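Long-range contacts in GH59 galactosidase (Clostridium cellulolyticum, PDB 2V4V), which binds xylose through this family 6 carbohydrate-binding module, one part of a larger enzyme that probably acts on plant cell-wall polysaccharides: residues E21-G26 and N121-T126; D48-F53 and C97-V102; E67-S72 and Y109-G114. One frame throughout, in Å; residues are numbered along the deposited sequence.

Contact 1: E21-G26 and N121-T126; sequences ETCSEG and NLNWFT. With NA (sodium ion), chain C; XYP (beta-D-xylopyranose), chain B.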
ATOM      1  N   GLU A  21      14.052   0.322   3.032  1.00  8.08           N
ATOM      2  CA  GLU A  21      15.300  -0.258   2.520  1.00  8.94           C
ATOM      3  C   GLU A  21      15.508   0.123   1.069  1.00  7.97           C
ATOM      4  O   GLU A  21      14.577   0.638   0.400  1.00  7.95           O
ATOM      5  CB  GLU A  21      15.324  -1.769   2.679  1.00  8.17           C
ATOM      6  CG  GLU A  21      14.146  -2.408   1.938  1.00 10.10           C
ATOM      7  CD  GLU A  21      14.122  -3.931   1.993  1.00 12.31           C
ATOM      8  OE1 GLU A  21      15.100  -4.579   2.485  1.00 12.41           O
ATOM      9  OE2 GLU A  21      13.108  -4.463   1.490  1.00  9.59           O
ATOM     10  N   THR A  22      16.707  -0.183   0.546  1.00  7.26           N
ATOM     11  CA  THR A  22      17.064   0.169  -0.838  1.00  6.86           C
ATOM     12  C   THR A  22      16.232  -0.686  -1.774  1.00  7.99           C
ATOM     13  O   THR A  22      16.184  -1.902  -1.618  1.00  8.22           O
ATOM     14  CB  THR A  22      18.537  -0.163  -1.108  1.00  8.38           C
ATOM     15  OG1 THR A  22      19.354   0.464  -0.109  1.00  7.21           O
ATOM     16  CG2 THR A  22      18.972   0.333  -2.494  1.00  9.04           C
ATOM     17  N   CYS A  23      15.603  -0.019  -2.740  1.00  8.82           N
ATOM     18  CA  CYS A  23      14.758  -0.687  -3.724  1.00  7.48           C
ATOM     19  C   CYS A  23      15.542  -0.891  -5.023  1.00  8.73           C
ATOM     20  O   CYS A  23      16.165   0.057  -5.506  1.00  8.10           O
ATOM     21  CB  CYS A  23      13.531   0.162  -3.997  1.00  9.52           C
ATOM     22  SG  CYS A  23      12.404  -0.467  -5.290  1.00 10.01           S
ATOM     23  N   SER A  24      15.545  -2.124  -5.567  1.00  9.88           N
ATOM     24  CA  SER A  24      16.287  -2.421  -6.802  1.00 11.44           C
ATOM     25  C   SER A  24      15.875  -1.548  -7.985  1.00 11.80           C
ATOM     26  O   SER A  24      16.694  -1.327  -8.893  1.00 12.82           O
ATOM     27  CB  SER A  24      16.035  -3.875  -7.219  1.00 11.64           C
ATOM     28  OG  SER A  24      14.662  -3.987  -7.680  1.00 14.68           O
ATOM     29  N   GLU A  25      14.621  -1.082  -8.004  1.00 10.91           N
ATOM     30  CA  GLU A  25      14.111  -0.259  -9.116  1.00 11.14           C
ATOM     31  C   GLU A  25      14.466   1.215  -8.925  1.00 10.91           C
ATOM     32  O   GLU A  25      14.087   2.051  -9.761  1.00 11.14           O
ATOM     33  CB  GLU A  25      12.572  -0.328  -9.222  1.00 12.47           C
ATOM     34  CG  GLU A  25      11.984  -1.637  -9.222  1.00 13.58           C
ATOM     35  CD  GLU A  25      10.576  -1.606  -9.778  1.00 10.50           C
ATOM     36  OE1 GLU A  25       9.682  -0.874  -9.213  1.00 11.28           O
ATOM     37  OE2 GLU A  25      10.395  -2.367 -10.752  1.00 13.12           O
ATOM     38  N   GLY A  26      15.195   1.537  -7.834  1.00  8.77           N
ATOM     39  CA  GLY A  26      15.531   2.918  -7.490  1.00  9.64           C
ATOM     40  C   GLY A  26      14.722   3.373  -6.300  1.00  8.94           C
ATOM     41  O   GLY A  26      13.603   2.870  -6.050  1.00  9.80           O
ATOM     42  N   ASN A 121       7.084  -6.391  -0.390  1.00  6.22           N
ATOM     43  CA  ASN A 121       7.723  -5.057  -0.292  1.00  7.43           C
ATOM     44  C   ASN A 121       6.887  -4.095  -1.155  1.00  8.04           C
ATOM     45  O   ASN A 121       6.375  -4.502  -2.225  1.00  7.97           O
ATOM     46  CB  ASN A 121       9.155  -5.096  -0.856  1.00  7.84           C
ATOM     47  CG  ASN A 121      10.105  -5.909  -0.014  1.00  7.14           C
ATOM     48  OD1 ASN A 121      11.181  -6.373  -0.495  1.00 11.32           O
ATOM     49  ND2 ASN A 121       9.714  -6.137   1.223  1.00  6.86           N
ATOM     50  N   LEU A 122       6.787  -2.831  -0.717  1.00  6.78           N
ATOM     51  CA  LEU A 122       5.938  -1.847  -1.424  1.00  7.24           C
ATOM     52  C   LEU A 122       6.829  -0.689  -1.821  1.00  7.48           C
ATOM     53  O   LEU A 122       7.439  -0.077  -0.959  1.00  8.36           O
ATOM     54  CB  LEU A 122       4.785  -1.362  -0.508  1.00  7.49           C
ATOM     55  CG  LEU A 122       3.886  -0.239  -1.016  1.00  9.25           C
ATOM     56  CD1 LEU A 122       3.031  -0.716  -2.235  1.00  8.09           C
ATOM     57  CD2 LEU A 122       2.959   0.140   0.142  1.00  8.27           C
ATOM     58  N   ASN A 123       6.897  -0.414  -3.127  1.00  7.04           N
ATOM     59  CA  ASN A 123       7.725   0.661  -3.632  1.00  7.90           C
ATOM     60  C   ASN A 123       6.957   1.997  -3.648  1.00  7.78           C
ATOM     61  O   ASN A 123       7.354   2.992  -3.031  1.00  8.77           O
ATOM     62  CB  ASN A 123       8.226   0.262  -5.033  1.00  7.70           C
ATOM     63  CG  ASN A 123       9.111   1.314  -5.682  1.00 10.64           C
ATOM     64  OD1 ASN A 123       9.384   2.389  -5.107  1.00  7.44           O
ATOM     65  ND2 ASN A 123       9.569   1.017  -6.906  1.00  7.57           N
ATOM     66  N   TRP A 124       5.792   1.998  -4.294  1.00  7.67           N
ATOM     67  CA  TRP A 124       4.941   3.188  -4.389  1.00  8.12           C
ATOM     68  C   TRP A 124       3.510   2.721  -4.685  1.00  8.25           C
ATOM     69  O   TRP A 124       3.293   1.556  -4.960  1.00  8.16           O
ATOM     70  CB  TRP A 124       5.459   4.182  -5.457  1.00  8.78           C
ATOM     71  CG  TRP A 124       5.599   3.633  -6.838  1.00  8.36           C
ATOM     72  CD1 TRP A 124       6.744   3.144  -7.407  1.00  9.85           C
ATOM     73  CD2 TRP A 124       4.575   3.488  -7.833  1.00  8.68           C
ATOM     74  NE1 TRP A 124       6.517   2.717  -8.682  1.00  8.91           N
ATOM     75  CE2 TRP A 124       5.189   2.933  -8.978  1.00  8.35           C
ATOM     76  CE3 TRP A 124       3.212   3.841  -7.889  1.00 12.35           C
ATOM     77  CZ2 TRP A 124       4.476   2.656 -10.153  1.00 12.68           C
ATOM     78  CZ3 TRP A 124       2.495   3.545  -9.049  1.00 11.99           C
ATOM     79  CH2 TRP A 124       3.143   2.982 -10.171  1.00 13.50           C
ATOM     80  N   PHE A 125       2.539   3.629  -4.565  1.00  7.59           N
ATOM     81  CA  PHE A 125       1.191   3.260  -4.968  1.00  8.13           C
ATOM     82  C   PHE A 125       0.514   4.523  -5.478  1.00  9.27           C
ATOM     83  O   PHE A 125       1.010   5.655  -5.312  1.00  8.79           O
ATOM     84  CB  PHE A 125       0.411   2.694  -3.776  1.00  9.22           C
ATOM     85  CG  PHE A 125       0.334   3.650  -2.614  1.00  9.77           C
ATOM     86  CD1 PHE A 125      -0.817   4.405  -2.445  1.00 12.45           C
ATOM     87  CD2 PHE A 125       1.374   3.779  -1.695  1.00 12.91           C
ATOM     88  CE1 PHE A 125      -0.940   5.293  -1.398  1.00 13.78           C
ATOM     89  CE2 PHE A 125       1.261   4.678  -0.651  1.00 13.88           C
ATOM     90  CZ  PHE A 125       0.116   5.409  -0.494  1.00 12.58           C
ATOM     91  N   THR A 126      -0.654   4.311  -6.066  1.00  8.68           N
ATOM     92  CA  THR A 126      -1.470   5.468  -6.496  1.00  8.94           C
ATOM     93  C   THR A 126      -2.930   5.048  -6.605  1.00  8.77           C
ATOM     94  O   THR A 126      -3.232   3.830  -6.668  1.00  9.45           O
ATOM     95  CB  THR A 126      -1.006   6.018  -7.893  1.00  9.49           C
ATOM     96  OG1 THR A 126      -1.638   7.284  -8.183  1.00 10.54           O
ATOM     97  CG2 THR A 126      -1.276   4.977  -9.007  1.00  9.86           C
TER
HETATM   98 NA    NA C3052       9.555   3.912  -3.213  1.00  8.04          NA
HETATM   99  O1  XYP B3051      15.551 -10.069   4.274  1.00 12.18           O
HETATM  100  C1  XYP B3051      14.397  -9.244   4.244  1.00 12.45           C
HETATM  101  C2  XYP B3051      14.463  -8.483   2.929  1.00 10.88           C
HETATM  102  C3  XYP B3051      13.238  -7.597   2.783  1.00  8.82           C
HETATM  103  C4  XYP B3051      11.968  -8.399   3.054  1.00  8.24           C
HETATM  104  C5  XYP B3051      12.100  -9.196   4.360  1.00  7.76           C
HETATM  105  O2  XYP B3051      15.579  -7.603   2.878  1.00 12.61           O
HETATM  106  O3  XYP B3051      13.189  -7.017   1.490  1.00  8.76           O
HETATM  107  O4  XYP B3051      10.845  -7.556   3.172  1.00  7.95           O
HETATM  108  O5  XYP B3051      13.252 -10.008   4.304  1.00  9.97           O
HETATM  109  O   HOH W   1       8.624   1.379 -10.342  1.00  9.80           O
HETATM  110  O   HOH W   2      11.505   3.092  -7.854  1.00 10.86           O
HETATM  111  O   HOH W   3      11.349   5.552  -3.687  1.00 11.79           O
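Asn123 and Glu25 meet with their flat ends turned well out of line, the amide and carboxylate planes 68° apart. ND2 of Asn123 gives a hydrogen bond to OE1 of Glu25 at 3.0 Å, bent to 138° at the hydrogen. The acceptor lies in the amide plane, and the bond uses the anti lone pair of OE1. Glu25 OE2 is held from elsewhere, by a salt bridge to Arg56. Cys23 SG, anti to its backbone N (chi1 176°), comes up beside the same amide, 3.6 Å from Asn123 ND2. The oxygen of the amide serves the metal. Asn123 binds sodium through both OD1 and its backbone O; Glu8, Glu10 and the carbonyl of Glu28 complete the protein ligands, and water 3 is a further one. The contact thus joins the sodium site of this beta-sandwich module to its sugar pocket. There, Glu21 and Asn121 cross at about a right angle beside the xylose. Glu21 OE1 accepts from xylose O2 at 3.1 Å, and OE2 lies 2.6 Å from xylose O3. The Asn121 side chain also borders the sugar. Water 1 links Glu25 OE1 to Trp124 NE1 in the plane of the indole, and water 2 accepts from Asn123 ND2.

Contact 2: D48-F53 and C97-V102; sequences DGVGGF and CTVSGV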
ATOM      1  N   ASP A  48     -13.579  13.818  -5.961  1.00 19.10           N
ATOM      2  CA  ASP A  48     -14.772  13.016  -6.235  1.00 21.27           C
ATOM      3  C   ASP A  48     -14.521  12.302  -7.551  1.00 21.94           C
ATOM      4  O   ASP A  48     -14.554  12.937  -8.623  1.00 24.68           O
ATOM      5  CB  ASP A  48     -16.012  13.933  -6.302  1.00 21.70           C
ATOM      6  CG  ASP A  48     -17.179  13.330  -7.075  1.00 25.71           C
ATOM      7  OD1 ASP A  48     -17.657  14.033  -8.015  1.00 28.92           O
ATOM      8  OD2 ASP A  48     -17.620  12.199  -6.743  1.00 25.81           O
ATOM      9  N   GLY A  49     -14.234  11.007  -7.496  1.00 21.64           N
ATOM     10  CA  GLY A  49     -13.945  10.272  -8.747  1.00 19.75           C
ATOM     11  C   GLY A  49     -13.201   8.955  -8.612  1.00 18.44           C
ATOM     12  O   GLY A  49     -13.013   8.282  -9.631  1.00 18.16           O
ATOM     13  N   VAL A  50     -12.793   8.573  -7.382  1.00 16.66           N
ATOM     14  CA  VAL A  50     -11.893   7.397  -7.207  1.00 15.55           C
ATOM     15  C   VAL A  50     -12.556   6.093  -7.658  1.00 15.01           C
ATOM     16  O   VAL A  50     -13.739   5.870  -7.367  1.00 15.96           O
ATOM     17  CB  VAL A  50     -11.374   7.232  -5.740  1.00 15.67           C
ATOM     18  CG1 VAL A  50     -12.488   6.702  -4.780  1.00 17.09           C
ATOM     19  CG2 VAL A  50     -10.141   6.305  -5.721  1.00 14.88           C
ATOM     20  N   GLY A  51     -11.812   5.253  -8.385  1.00 13.55           N
ATOM     21  CA  GLY A  51     -12.326   3.945  -8.775  1.00 12.24           C
ATOM     22  C   GLY A  51     -11.360   2.766  -8.556  1.00 11.07           C
ATOM     23  O   GLY A  51     -11.759   1.617  -8.556  1.00 10.71           O
ATOM     24  N   GLY A  52     -10.078   3.071  -8.345  1.00 10.87           N
ATOM     25  CA  GLY A  52      -9.091   1.996  -8.308  1.00 10.58           C
ATOM     26  C   GLY A  52      -7.824   2.343  -7.557  1.00 10.77           C
ATOM     27  O   GLY A  52      -7.602   3.483  -7.191  1.00 10.53           O
ATOM     28  N   PHE A  53      -6.974   1.329  -7.394  1.00 10.13           N
ATOM     29  CA  PHE A  53      -5.697   1.462  -6.634  1.00  9.27           C
ATOM     30  C   PHE A  53      -4.669   0.561  -7.317  1.00  9.74           C
ATOM     31  O   PHE A  53      -4.994  -0.554  -7.739  1.00  9.47           O
ATOM     32  CB  PHE A  53      -5.955   0.985  -5.215  1.00  9.27           C
ATOM     33  CG  PHE A  53      -4.718   0.838  -4.328  1.00  7.72           C
ATOM     34  CD1 PHE A  53      -4.286   1.893  -3.510  1.00  7.78           C
ATOM     35  CD2 PHE A  53      -4.064  -0.393  -4.233  1.00  8.87           C
ATOM     36  CE1 PHE A  53      -3.231   1.709  -2.635  1.00  7.98           C
ATOM     37  CE2 PHE A  53      -2.994  -0.573  -3.362  1.00 10.78           C
ATOM     38  CZ  PHE A  53      -2.579   0.490  -2.564  1.00  9.42           C
ATOM     39  N   CYS A  97      -6.562  -3.146  -7.592  1.00  7.37           N
ATOM     40  CA  CYS A  97      -7.906  -3.475  -7.128  1.00  8.56           C
ATOM     41  C   CYS A  97      -8.864  -2.300  -7.349  1.00  8.91           C
ATOM     42  O   CYS A  97      -8.436  -1.141  -7.619  1.00  9.92           O
ATOM     43  CB  CYS A  97      -7.938  -3.892  -5.658  1.00  8.72           C
ATOM     44  SG  CYS A  97      -7.458  -2.514  -4.536  1.00  9.63           S
ATOM     45  N   THR A  98     -10.154  -2.611  -7.270  1.00  8.33           N
ATOM     46  CA  THR A  98     -11.122  -1.542  -7.274  1.00 10.02           C
ATOM     47  C   THR A  98     -11.243  -0.917  -5.886  1.00  9.52           C
ATOM     48  O   THR A  98     -10.890  -1.517  -4.857  1.00  9.56           O
ATOM     49  CB  THR A  98     -12.504  -2.058  -7.711  1.00 11.46           C
ATOM     50  OG1 THR A  98     -12.920  -3.116  -6.847  1.00 13.67           O
ATOM     51  CG2 THR A  98     -12.461  -2.542  -9.167  1.00 11.43           C
ATOM     52  N   VAL A  99     -11.806   0.285  -5.851  1.00  9.19           N
ATOM     53  CA  VAL A  99     -11.943   1.029  -4.594  1.00  9.00           C
ATOM     54  C   VAL A  99     -13.350   1.596  -4.582  1.00  9.62           C
ATOM     55  O   VAL A  99     -13.848   2.049  -5.624  1.00 10.86           O
ATOM     56  CB  VAL A  99     -10.884   2.146  -4.564  1.00  9.90           C
ATOM     57  CG1 VAL A  99     -11.093   3.165  -3.434  1.00 12.30           C
ATOM     58  CG2 VAL A  99      -9.515   1.438  -4.400  1.00  9.08           C
ATOM     59  N   SER A 100     -13.986   1.488  -3.420  1.00  9.22           N
ATOM     60  CA  SER A 100     -15.336   2.060  -3.191  1.00  9.34           C
ATOM     61  C   SER A 100     -15.302   3.573  -3.323  1.00  9.82           C
ATOM     62  O   SER A 100     -14.291   4.207  -3.057  1.00 10.30           O
ATOM     63  CB  SER A 100     -15.781   1.739  -1.770  1.00 10.35           C
ATOM     64  OG  SER A 100     -15.938   0.315  -1.613  1.00 12.32           O
ATOM     65  N   GLY A 101     -16.447   4.135  -3.693  1.00  8.51           N
ATOM     66  CA  GLY A 101     -16.490   5.572  -3.852  1.00 10.08           C
ATOM     67  C   GLY A 101     -16.259   6.283  -2.535  1.00 10.28           C
ATOM     68  O   GLY A 101     -16.870   5.954  -1.480  1.00 11.73           O
ATOM     69  N   VAL A 102     -15.409   7.313  -2.606  1.00 10.78           N
ATOM     70  CA  VAL A 102     -15.166   8.151  -1.456  1.00 12.51           C
ATOM     71  C   VAL A 102     -14.908   9.589  -1.884  1.00 12.17           C
ATOM     72  O   VAL A 102     -14.601   9.852  -3.053  1.00 13.89           O
ATOM     73  CB  VAL A 102     -14.075   7.561  -0.541  1.00 14.81           C
ATOM     74  CG1 VAL A 102     -12.734   8.004  -0.971  1.00 16.23           C
ATOM     75  CG2 VAL A 102     -14.332   7.995   0.896  1.00 17.26           C
TER
HETATM   76  O   HOH W   4     -12.946  10.128  -5.072  1.00 14.46           O
HETATM   77  O   HOH W   5     -15.486   3.730  -6.992  1.00 19.13           O
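The ring of Phe53 has Cys97 SG placed obliquely to it, 5.1 Å from the ring centroid and 60° off the ring normal. Phe127, outside the two segments, meets this ring edge-to-face. Both side chains of the Phe53-Cys97 pair leave the same face of the sheet, and chi1 of 65° turns Cys97 SG toward Phe53 CB and CD2. Just past the end of the strand, Val99 CG2 reaches Phe53 CB at 3.7 Å. Its other methyl, CG1, packs on Val50 CG2 at 4.0 Å, and the two valines cross at about a right angle. Val50 CG1 lies against Val99 CG1 as well, and reaches Val102 CG1 and the carbonyl O of Ser100. Residues 52-53 and 97-98 belong to neighbouring antiparallel strands of the four-stranded sheet of the beta-sandwich; most of the rest is loop. Phe53 and Cys97 form a hydrogen-bonded pair: Phe53 N gives to Cys97 O at 2.9 Å, and Cys97 N gives to Phe53 O. Gly51 and Gly52 both face Ser128 in a classic beta bulge. Gly51 O accepts from Val99 N at 3.0 Å, with the donor well above the carbonyl plane. Water 5 bridges Val50 O and Val99 O, and water 4 joins Val50 N to Val102 O.

Contact 3: E67-S72 and Y109-G114; sequences EIRLDS and YLVFKG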
ATOM      1  N   GLU A  67      -4.988  -3.899   2.788  1.00  7.65           N
ATOM      2  CA  GLU A  67      -6.290  -3.340   3.114  1.00  8.26           C
ATOM      3  C   GLU A  67      -6.164  -1.837   3.117  1.00  9.22           C
ATOM      4  O   GLU A  67      -5.267  -1.278   3.774  1.00 10.14           O
ATOM      5  CB  GLU A  67      -6.771  -3.838   4.479  1.00  8.84           C
ATOM      6  CG  GLU A  67      -7.233  -5.302   4.415  1.00  9.11           C
ATOM      7  CD  GLU A  67      -7.800  -5.833   5.744  1.00 13.28           C
ATOM      8  OE1 GLU A  67      -7.661  -5.156   6.761  1.00 12.02           O
ATOM      9  OE2 GLU A  67      -8.360  -6.956   5.728  1.00 20.00           O
ATOM     10  N   ILE A  68      -7.056  -1.170   2.393  1.00  7.66           N
ATOM     11  CA  ILE A  68      -6.960   0.277   2.298  1.00  7.48           C
ATOM     12  C   ILE A  68      -8.062   0.844   3.203  1.00  8.04           C
ATOM     13  O   ILE A  68      -9.243   0.730   2.858  1.00  8.56           O
ATOM     14  CB  ILE A  68      -7.235   0.767   0.865  1.00  8.59           C
ATOM     15  CG1 ILE A  68      -6.255   0.127  -0.125  1.00  9.09           C
ATOM     16  CG2 ILE A  68      -7.102   2.285   0.761  1.00  9.38           C
ATOM     17  CD1 ILE A  68      -6.807   0.041  -1.546  1.00 10.21           C
ATOM     18  N   ARG A  69      -7.647   1.467   4.328  1.00  8.81           N
ATOM     19  CA  ARG A  69      -8.592   1.900   5.337  1.00  8.64           C
ATOM     20  C   ARG A  69      -8.457   3.416   5.558  1.00  8.43           C
ATOM     21  O   ARG A  69      -7.385   3.987   5.369  1.00  9.68           O
ATOM     22  CB  ARG A  69      -8.325   1.165   6.656  1.00  9.37           C
ATOM     23  CG  ARG A  69      -8.771  -0.319   6.569  1.00  9.60           C
ATOM     24  CD  ARG A  69      -8.481  -1.103   7.848  1.00 11.38           C
ATOM     25  NE  ARG A  69      -8.847  -2.500   7.677  1.00 10.31           N
ATOM     26  CZ  ARG A  69     -10.093  -2.980   7.768  1.00  9.06           C
ATOM     27  NH1 ARG A  69     -11.141  -2.173   8.052  1.00  8.74           N
ATOM     28  NH2 ARG A  69     -10.305  -4.300   7.586  1.00 11.74           N
ATOM     29  N   LEU A  70      -9.580   4.075   5.891  1.00  6.87           N
ATOM     30  CA  LEU A  70      -9.534   5.518   6.043  1.00  7.42           C
ATOM     31  C   LEU A  70      -9.550   5.924   7.499  1.00  7.92           C
ATOM     32  O   LEU A  70     -10.379   5.479   8.291  1.00  8.19           O
ATOM     33  CB  LEU A  70     -10.730   6.158   5.327  1.00  6.21           C
ATOM     34  CG  LEU A  70     -10.786   5.966   3.817  1.00  9.06           C
ATOM     35  CD1 LEU A  70     -12.054   6.651   3.227  1.00 11.70           C
ATOM     36  CD2 LEU A  70      -9.512   6.436   3.125  1.00 11.69           C
ATOM     37  N   ASP A  71      -8.632   6.828   7.810  1.00  7.66           N
ATOM     38  CA  ASP A  71      -8.608   7.592   9.048  1.00  9.23           C
ATOM     39  C   ASP A  71      -8.195   6.877  10.345  1.00  9.58           C
ATOM     40  O   ASP A  71      -7.899   7.498  11.296  1.00 10.75           O
ATOM     41  CB  ASP A  71      -9.873   8.449   9.173  1.00  9.09           C
ATOM     42  CG  ASP A  71     -10.025   9.434   7.991  1.00 10.62           C
ATOM     43  OD1 ASP A  71      -9.049  10.074   7.649  1.00 10.86           O
ATOM     44  OD2 ASP A  71     -11.142   9.509   7.520  1.00 12.71           O
ATOM     45  N   SER A  72      -8.197   5.567  10.326  1.00  8.56           N
ATOM     46  CA  SER A  72      -7.555   4.796  11.406  1.00  9.28           C
ATOM     47  C   SER A  72      -7.185   3.407  10.894  1.00  8.87           C
ATOM     48  O   SER A  72      -7.697   2.961   9.844  1.00  8.39           O
ATOM     49  CB  SER A  72      -8.499   4.681  12.605  1.00 10.76           C
ATOM     50  OG  SER A  72      -9.701   4.002  12.242  1.00 13.32           O
ATOM     51  N   TYR A 109      -4.608   4.543   5.541  1.00  7.86           N
ATOM     52  CA  TYR A 109      -3.846   3.461   6.184  1.00  8.67           C
ATOM     53  C   TYR A 109      -3.785   2.307   5.237  1.00  8.73           C
ATOM     54  O   TYR A 109      -4.834   1.788   4.838  1.00  9.99           O
ATOM     55  CB  TYR A 109      -4.542   2.996   7.474  1.00  9.00           C
ATOM     56  CG  TYR A 109      -4.408   4.016   8.576  1.00  6.71           C
ATOM     57  CD1 TYR A 109      -3.619   3.763   9.715  1.00 12.07           C
ATOM     58  CD2 TYR A 109      -5.082   5.256   8.497  1.00  7.31           C
ATOM     59  CE1 TYR A 109      -3.500   4.712  10.749  1.00 11.71           C
ATOM     60  CE2 TYR A 109      -4.963   6.203   9.507  1.00 10.77           C
ATOM     61  CZ  TYR A 109      -4.168   5.933  10.628  1.00 11.48           C
ATOM     62  OH  TYR A 109      -4.083   6.902  11.622  1.00 11.98           O
ATOM     63  N   LEU A 110      -2.554   1.899   4.887  1.00  7.95           N
ATOM     64  CA  LEU A 110      -2.367   0.656   4.156  1.00  8.23           C
ATOM     65  C   LEU A 110      -1.986  -0.414   5.189  1.00  7.88           C
ATOM     66  O   LEU A 110      -0.917  -0.356   5.786  1.00  7.67           O
ATOM     67  CB  LEU A 110      -1.305   0.809   3.072  1.00  7.39           C
ATOM     68  CG  LEU A 110      -1.529   1.942   2.057  1.00  8.70           C
ATOM     69  CD1 LEU A 110      -0.421   1.856   1.035  1.00  8.55           C
ATOM     70  CD2 LEU A 110      -2.928   1.794   1.384  1.00  7.53           C
ATOM     71  N   VAL A 111      -2.911  -1.356   5.423  1.00  8.82           N
ATOM     72  CA  VAL A 111      -2.808  -2.330   6.494  1.00  9.12           C
ATOM     73  C   VAL A 111      -2.531  -3.685   5.851  1.00  8.74           C
ATOM     74  O   VAL A 111      -3.253  -4.133   4.957  1.00  8.01           O
ATOM     75  CB  VAL A 111      -4.083  -2.387   7.368  1.00  9.33           C
ATOM     76  CG1 VAL A 111      -3.892  -3.394   8.518  1.00  9.63           C
ATOM     77  CG2 VAL A 111      -4.409  -0.981   7.928  1.00  9.30           C
ATOM     78  N   PHE A 112      -1.414  -4.306   6.238  1.00  8.36           N
ATOM     79  CA  PHE A 112      -0.912  -5.450   5.482  1.00  8.69           C
ATOM     80  C   PHE A 112      -1.352  -6.723   6.167  1.00  9.55           C
ATOM     81  O   PHE A 112      -1.067  -6.932   7.348  1.00 10.58           O
ATOM     82  CB  PHE A 112       0.624  -5.361   5.403  1.00  9.00           C
ATOM     83  CG  PHE A 112       1.110  -4.001   4.919  1.00  7.46           C
ATOM     84  CD1 PHE A 112       0.590  -3.467   3.719  1.00  6.95           C
ATOM     85  CD2 PHE A 112       2.027  -3.268   5.646  1.00  8.49           C
ATOM     86  CE1 PHE A 112       1.005  -2.193   3.262  1.00  8.46           C
ATOM     87  CE2 PHE A 112       2.485  -2.015   5.209  1.00  8.13           C
ATOM     88  CZ  PHE A 112       1.971  -1.471   4.005  1.00  8.34           C
ATOM     89  N   LYS A 113      -2.047  -7.581   5.417  1.00  9.20           N
ATOM     90  CA  LYS A 113      -2.607  -8.779   6.033  1.00 10.20           C
ATOM     91  C   LYS A 113      -2.249 -10.026   5.230  1.00 10.18           C
ATOM     92  O   LYS A 113      -2.170  -9.981   3.999  1.00  9.98           O
ATOM     93  CB  LYS A 113      -4.138  -8.657   6.118  1.00 11.24           C
ATOM     94  CG  LYS A 113      -4.616  -7.482   6.966  1.00 13.65           C
ATOM     95  CD  LYS A 113      -4.453  -7.732   8.455  1.00 19.27           C
ATOM     96  CE  LYS A 113      -5.248  -6.721   9.325  1.00 26.05           C
ATOM     97  NZ  LYS A 113      -6.735  -6.540   9.035  1.00 28.24           N
ATOM     98  N   GLY A 114      -2.031 -11.143   5.914  1.00  9.61           N
ATOM     99  CA  GLY A 114      -1.786 -12.361   5.162  1.00 10.25           C
ATOM    100  C   GLY A 114      -1.456 -13.525   6.069  1.00 11.45           C
ATOM    101  O   GLY A 114      -1.796 -13.530   7.249  1.00 13.26           O
TER
HETATM  102  O   HOH W   6      -5.432   9.206  11.228  1.00 17.56           O
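Glu67 and Lys113, on neighbouring antiparallel strands, form a salt bridge, with Lys113 NZ 2.8 Å from Glu67 OE1. The lysine gets there by bending at chi2 (-75°) and again at chi4, which curls its chain around OE1, with CG and CE both near that oxygen. OE1 is shared. Arg69, two residues along the same strand, grips it side-on with NE and NH2, the latter at 2.9 Å. The oxygen lies in the guanidinium plane, yet both nitrogens and NZ meet it from out of the carboxylate plane. Three donors on one oxygen would be expected to stabilise its negative charge. They also bring Arg69 NH2 and Lys113 NZ within 4.5 Å of each other, two like charges that share this carboxylate. Arg69 NH1 has a further partner in the carbonyl of Gly75. On the same face, Arg69 CD leans on Val111 CG2. At the far end, the Tyr109 ring has the backbone of Ser72 over one face, with Ser72 C 3.5 Å above the ring plane and over its centre. Water 6 lies at the ring edge and bridges Tyr109 OH to Asp71 O. Beneath these side chains runs an antiparallel strand pair of the five-stranded sheet of the beta-sandwich. Glu67 with Val111 and Arg69 with Tyr109 are hydrogen-bonded pairs, each with two backbone bonds. The bond from Val111 N to Glu67 O is nearly straight, at 174°. Between them, Ile68 and Leu110 form a non-hydrogen-bonded pair and point the same way, side by side, with Ile68 CG1 4.0 Å from Leu110 CD2. Their face turns to the other sheet. Ile68 touches Phe127, and Leu110 touches Leu122 and Phe125. Further out, Asp71 OD1 accepts from the backbone N of Asp107 where the chain turns off the strand.

Contact 2 joins two strands within the four-stranded sheet, 52-59 and 91-98. Contact 1 ties the 19-22 hairpin and its turn to strand 121-128 of that sheet. Contact 3 belongs to the five-stranded sheet. The two sheets meet in the core: Phe53 of contact 2 packs on Ile68 of contact 3, and Phe125 of contact 1 packs on Leu110 of contact 3 and on Phe53. All three are partly buried, but the centre of contact 3 is about 8 Å from the centre of the chain, that of contact 2 about 14 Å. Contact 1 is polar, with metal and sugar. Contact 2 is mostly apolar, with backbone bonds. Contact 3 pairs an apolar inner face with an outer face where a charged network lies beside Val111 and Tyr109.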